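Putative pyrazinamidase/nicotinamidase (Streptococcus mutans, PDB 3S2S) probably hydrolyses the amide of nicotinamide or pyrazinamide, as a zinc-binding member of the isochorismatase family. Local coordinates at residues V157-V171 and Y183-L195. Numbering follows the deposited sequence.
Sequences VDTVVLTGVLTDICV and YQIEVVQSAVASL. With CAD (cacodylic acid), chain F.
The ring of Tyr-183 turns an edge, near its plane, to the carbonyl oxygens of Val-157 and Asp-158, with CE1 3.4 Å from Val-157 O. Val-160 CG1 approaches the ring obliquely. A water donates to both Val-157 O and Tyr-183 OH, and Asp-149 also bonds that hydroxyl. Arg-153 of a neighbouring subunit makes a cation-pi contact with the ring. The carboxylate of Asp-168 is met on its syn side, somewhat out of plane, by Ser-194 OG, 2.6 Å from OD1. Ser-194 reaches it with OG anti to the backbone N (chi1 -175°).

Between these ends, strands 159-163 and 184-188 run parallel as neighbours in a beta-alpha-beta unit. Glu-186 N bonds Val-160 O and Glu-186 O accepts from Leu-162 N (2.8 Å). Leu-162 CD1 packs on Ile-185 CG2 (3.9 Å), and Leu-162 also touches Thr-174 and Ala-175 of helix 167-180. Val-161, on the other face, meets Val-188 CG2 with its CG1 (3.6 Å).

After the corner at Gly-164, Thr-167 N bonds Ala-193 O (3.0 Å). A cis peptide precedes Leu-166. Leu-166 N and Cys-170 N both donate to cacodylate O1, and Cys-170 SG lies 2.3 Å from its arsenic. Two amides gripping one oxygen beside the cysteine are consistent with the oxyanion hole of this cysteine hydrolase family.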
loop_
_atom_site.group_PDB
_atom_site.type_symbol
_atom_site.label_atom_id
_atom_site.label_comp_id
_atom_site.label_asym_id
_atom_site.label_seq_id
_atom_site.Cartn_x
_atom_site.Cartn_y
_atom_site.Cartn_z
ATOM N N VAL A 157 3.992 16.806 4.317
ATOM C CA VAL A 157 2.683 17.221 4.820
ATOM C C VAL A 157 2.264 16.322 5.973
ATOM O O VAL A 157 2.331 15.099 5.860
ATOM C CB VAL A 157 1.640 17.182 3.687
ATOM C CG1 VAL A 157 0.207 17.301 4.240
ATOM C CG2 VAL A 157 1.941 18.281 2.689
ATOM N N ASP A 158 1.821 16.909 7.085
ATOM C CA ASP A 158 1.351 16.066 8.171
ATOM C C ASP A 158 -0.150 16.144 8.401
ATOM O O ASP A 158 -0.696 15.312 9.114
ATOM C CB ASP A 158 2.114 16.333 9.470
ATOM C CG ASP A 158 1.655 17.569 10.171
ATOM O OD1 ASP A 158 1.046 18.439 9.517
ATOM O OD2 ASP A 158 1.911 17.670 11.392
ATOM N N THR A 159 -0.807 17.120 7.773
ATOM C CA THR A 159 -2.236 17.334 7.978
ATOM C C THR A 159 -2.943 17.509 6.645
ATOM O O THR A 159 -2.497 18.309 5.813
ATOM C CB THR A 159 -2.459 18.626 8.785
ATOM O OG1 THR A 159 -1.782 18.494 10.037
ATOM C CG2 THR A 159 -3.960 18.883 9.035
ATOM N N VAL A 160 -4.029 16.763 6.440
ATOM C CA VAL A 160 -4.902 17.023 5.298
ATOM C C VAL A 160 -6.191 17.692 5.755
ATOM O O VAL A 160 -6.740 17.327 6.792
ATOM C CB VAL A 160 -5.222 15.763 4.468
ATOM C CG1 VAL A 160 -3.910 15.223 3.804
ATOM C CG2 VAL A 160 -5.850 14.645 5.337
ATOM N N VAL A 161 -6.638 18.657 4.959
ATOM C CA VAL A 161 -7.878 19.386 5.178
ATOM C C VAL A 161 -8.854 18.931 4.114
ATOM O O VAL A 161 -8.613 19.154 2.935
ATOM C CB VAL A 161 -7.647 20.884 5.099
ATOM C CG1 VAL A 161 -8.937 21.634 5.417
ATOM C CG2 VAL A 161 -6.541 21.284 6.087
ATOM N N LEU A 162 -9.932 18.268 4.520
ATOM C CA LEU A 162 -10.841 17.662 3.548
ATOM C C LEU A 162 -12.036 18.552 3.241
ATOM O O LEU A 162 -12.658 19.086 4.156
ATOM C CB LEU A 162 -11.334 16.305 4.049
ATOM C CG LEU A 162 -10.211 15.339 4.441
ATOM C CD1 LEU A 162 -10.853 14.021 4.865
ATOM C CD2 LEU A 162 -9.250 15.117 3.265
ATOM N N THR A 163 -12.333 18.713 1.955
ATOM C CA THR A 163 -13.499 19.462 1.503
ATOM C C THR A 163 -14.104 18.699 0.336
ATOM O O THR A 163 -13.424 17.897 -0.296
ATOM C CB THR A 163 -13.112 20.870 0.959
ATOM O OG1 THR A 163 -12.291 20.728 -0.226
ATOM C CG2 THR A 163 -12.359 21.691 2.014
ATOM N N GLY A 164 -15.371 18.973 0.032
ATOM C CA GLY A 164 -15.979 18.395 -1.159
ATOM C C GLY A 164 -17.151 17.488 -0.846
ATOM O O GLY A 164 -17.790 17.647 0.188
ATOM N N VAL A 165 -17.419 16.533 -1.735
ATOM C CA VAL A 165 -18.618 15.686 -1.667
ATOM C C VAL A 165 -18.241 14.246 -2.035
ATOM O O VAL A 165 -17.201 14.030 -2.652
ATOM C CB VAL A 165 -19.734 16.208 -2.642
ATOM C CG1 VAL A 165 -20.201 17.609 -2.238
ATOM C CG2 VAL A 165 -19.224 16.213 -4.065
ATOM N N LEU A 166 -19.038 13.247 -1.630
ATOM C CA LEU A 166 -20.114 13.395 -0.664
ATOM C C LEU A 166 -19.492 13.041 0.687
ATOM O O LEU A 166 -18.569 12.203 0.763
ATOM C CB LEU A 166 -21.238 12.400 -0.956
ATOM C CG LEU A 166 -22.067 12.539 -2.236
ATOM C CD1 LEU A 166 -23.194 11.510 -2.190
ATOM C CD2 LEU A 166 -22.625 13.922 -2.339
ATOM N N THR A 167 -19.996 13.645 1.750
ATOM C CA THR A 167 -19.391 13.484 3.073
ATOM C C THR A 167 -19.222 12.014 3.456
ATOM O O THR A 167 -18.174 11.623 4.001
ATOM C CB THR A 167 -20.269 14.167 4.138
ATOM O OG1 THR A 167 -20.755 15.408 3.613
ATOM C CG2 THR A 167 -19.468 14.446 5.393
ATOM N N ASP A 168 -20.251 11.212 3.175
ATOM C CA ASP A 168 -20.301 9.818 3.617
ATOM C C ASP A 168 -19.726 8.810 2.625
ATOM O O ASP A 168 -19.715 7.613 2.918
ATOM C CB ASP A 168 -21.753 9.426 3.957
ATOM C CG ASP A 168 -22.690 9.617 2.780
ATOM O OD1 ASP A 168 -22.722 10.738 2.231
ATOM O OD2 ASP A 168 -23.379 8.647 2.383
ATOM N N ILE A 169 -19.252 9.261 1.456
ATOM C CA ILE A 169 -18.642 8.332 0.509
ATOM C C ILE A 169 -17.211 8.801 0.190
ATOM O O ILE A 169 -16.256 8.361 0.848
ATOM C CB ILE A 169 -19.505 8.136 -0.753
ATOM C CG1 ILE A 169 -20.894 7.646 -0.329
ATOM C CG2 ILE A 169 -18.842 7.144 -1.709
ATOM C CD1 ILE A 169 -21.906 7.602 -1.473
ATOM N N CYS A 170 -17.032 9.699 -0.775
ATOM C CA CYS A 170 -15.650 10.075 -1.129
ATOM C C CYS A 170 -14.858 10.783 -0.032
ATOM O O CYS A 170 -13.650 10.550 0.139
ATOM C CB CYS A 170 -15.587 10.854 -2.457
ATOM S SG CYS A 170 -16.182 9.800 -3.837
ATOM N N VAL A 171 -15.523 11.646 0.725
ATOM C CA VAL A 171 -14.840 12.314 1.812
ATOM C C VAL A 171 -14.506 11.288 2.886
ATOM O O VAL A 171 -13.370 11.225 3.345
ATOM C CB VAL A 171 -15.708 13.444 2.376
ATOM C CG1 VAL A 171 -15.037 14.067 3.581
ATOM C CG2 VAL A 171 -15.973 14.513 1.270
ATOM N N TYR A 183 -1.951 10.496 8.686
ATOM C CA TYR A 183 -2.194 11.938 8.591
ATOM C C TYR A 183 -3.073 12.460 9.713
ATOM O O TYR A 183 -4.011 11.792 10.125
ATOM C CB TYR A 183 -2.842 12.320 7.235
ATOM C CG TYR A 183 -1.870 12.137 6.097
ATOM C CD1 TYR A 183 -0.935 13.122 5.804
ATOM C CD2 TYR A 183 -1.878 10.973 5.336
ATOM C CE1 TYR A 183 -0.007 12.941 4.774
ATOM C CE2 TYR A 183 -0.955 10.773 4.299
ATOM C CZ TYR A 183 -0.023 11.765 4.036
ATOM O OH TYR A 183 0.909 11.576 3.037
ATOM N N GLN A 184 -2.775 13.667 10.183
ATOM C CA GLN A 184 -3.777 14.436 10.933
ATOM C C GLN A 184 -4.833 14.888 9.939
ATOM O O GLN A 184 -4.526 15.164 8.781
ATOM C CB GLN A 184 -3.155 15.659 11.610
ATOM C CG GLN A 184 -2.005 15.319 12.521
ATOM C CD GLN A 184 -2.384 14.293 13.545
ATOM O OE1 GLN A 184 -3.388 14.443 14.255
ATOM N NE2 GLN A 184 -1.589 13.231 13.635
ATOM N N ILE A 185 -6.076 14.958 10.390
ATOM C CA ILE A 185 -7.199 15.245 9.492
ATOM C C ILE A 185 -8.030 16.387 10.035
ATOM O O ILE A 185 -8.374 16.404 11.226
ATOM C CB ILE A 185 -8.129 14.025 9.367
ATOM C CG1 ILE A 185 -7.332 12.799 8.923
ATOM C CG2 ILE A 185 -9.291 14.322 8.425
ATOM C CD1 ILE A 185 -8.114 11.489 9.078
ATOM N N GLU A 186 -8.310 17.360 9.175
ATOM C CA GLU A 186 -9.288 18.396 9.474
ATOM C C GLU A 186 -10.392 18.256 8.442
ATOM O O GLU A 186 -10.134 17.895 7.290
ATOM C CB GLU A 186 -8.644 19.782 9.399
ATOM C CG GLU A 186 -7.503 19.949 10.383
ATOM C CD GLU A 186 -6.877 21.341 10.370
ATOM O OE1 GLU A 186 -6.894 21.998 9.314
ATOM O OE2 GLU A 186 -6.375 21.790 11.432
ATOM N N VAL A 187 -11.627 18.507 8.858
ATOM C CA VAL A 187 -12.734 18.536 7.912
ATOM C C VAL A 187 -13.434 19.869 8.065
ATOM O O VAL A 187 -13.777 20.275 9.176
ATOM C CB VAL A 187 -13.742 17.417 8.193
ATOM C CG1 VAL A 187 -14.888 17.475 7.175
ATOM C CG2 VAL A 187 -13.045 16.064 8.153
ATOM N N VAL A 188 -13.649 20.573 6.963
ATOM C CA VAL A 188 -14.276 21.886 7.060
ATOM C C VAL A 188 -15.780 21.693 6.914
ATOM O O VAL A 188 -16.256 21.387 5.828
ATOM C CB VAL A 188 -13.758 22.821 5.949
ATOM C CG1 VAL A 188 -14.422 24.221 6.036
ATOM C CG2 VAL A 188 -12.228 22.910 6.005
ATOM N N GLN A 189 -16.529 21.823 8.012
ATOM C CA GLN A 189 -17.933 21.430 7.979
ATOM C C GLN A 189 -18.750 22.191 6.934
ATOM O O GLN A 189 -19.652 21.626 6.306
ATOM C CB GLN A 189 -18.600 21.555 9.367
ATOM C CG GLN A 189 -20.064 21.103 9.342
ATOM C CD GLN A 189 -20.664 20.890 10.725
ATOM O OE1 GLN A 189 -19.969 20.947 11.740
ATOM N NE2 GLN A 189 -21.968 20.626 10.764
ATOM N N SER A 190 -18.433 23.471 6.747
ATOM C CA SER A 190 -19.198 24.312 5.825
ATOM C C SER A 190 -18.825 24.043 4.375
ATOM O O SER A 190 -19.416 24.610 3.456
ATOM C CB SER A 190 -18.955 25.788 6.152
ATOM O OG SER A 190 -17.588 26.127 5.968
ATOM N N ALA A 191 -17.844 23.165 4.172
ATOM C CA ALA A 191 -17.364 22.886 2.814
ATOM C C ALA A 191 -17.374 21.393 2.473
ATOM O O ALA A 191 -16.596 20.939 1.628
ATOM C CB ALA A 191 -15.972 23.460 2.636
ATOM N N VAL A 192 -18.248 20.634 3.124
ATOM C CA VAL A 192 -18.525 19.250 2.734
ATOM C C VAL A 192 -20.030 19.082 2.720
ATOM O O VAL A 192 -20.738 19.810 3.427
ATOM C CB VAL A 192 -17.901 18.180 3.683
ATOM C CG1 VAL A 192 -16.381 18.165 3.556
ATOM C CG2 VAL A 192 -18.331 18.388 5.133
ATOM N N ALA A 193 -20.533 18.164 1.898
ATOM C CA ALA A 193 -21.981 17.922 1.846
ATOM C C ALA A 193 -22.337 16.541 1.319
ATOM O O ALA A 193 -21.547 15.917 0.624
ATOM C CB ALA A 193 -22.675 18.992 0.993
ATOM N N SER A 194 -23.540 16.066 1.643
ATOM C CA SER A 194 -24.059 14.852 1.019
ATOM C C SER A 194 -25.520 15.073 0.635
ATOM O O SER A 194 -26.128 16.056 1.048
ATOM C CB SER A 194 -23.989 13.659 1.988
ATOM O OG SER A 194 -24.381 12.453 1.325
ATOM N N LEU A 195 -26.070 14.153 -0.148
ATOM C CA LEU A 195 -27.476 14.228 -0.527
ATOM C C LEU A 195 -28.289 13.866 0.688
ATOM O O LEU A 195 -29.280 14.535 1.032
ATOM C CB LEU A 195 -27.780 13.250 -1.661
ATOM C CG LEU A 195 -29.145 13.440 -2.328
ATOM C CD1 LEU A 195 -29.145 12.840 -3.720
ATOM C CD2 LEU A 195 -30.271 12.848 -1.496
HETATM AS AS CAD F . -18.336 10.483 -4.090
HETATM C C1 CAD F . -18.280 12.114 -5.155
HETATM C C2 CAD F . -19.391 9.075 -4.998
HETATM O O1 CAD F . -18.750 10.740 -2.529
HETATM O O HOH W 1 3.202 12.891 4.388
#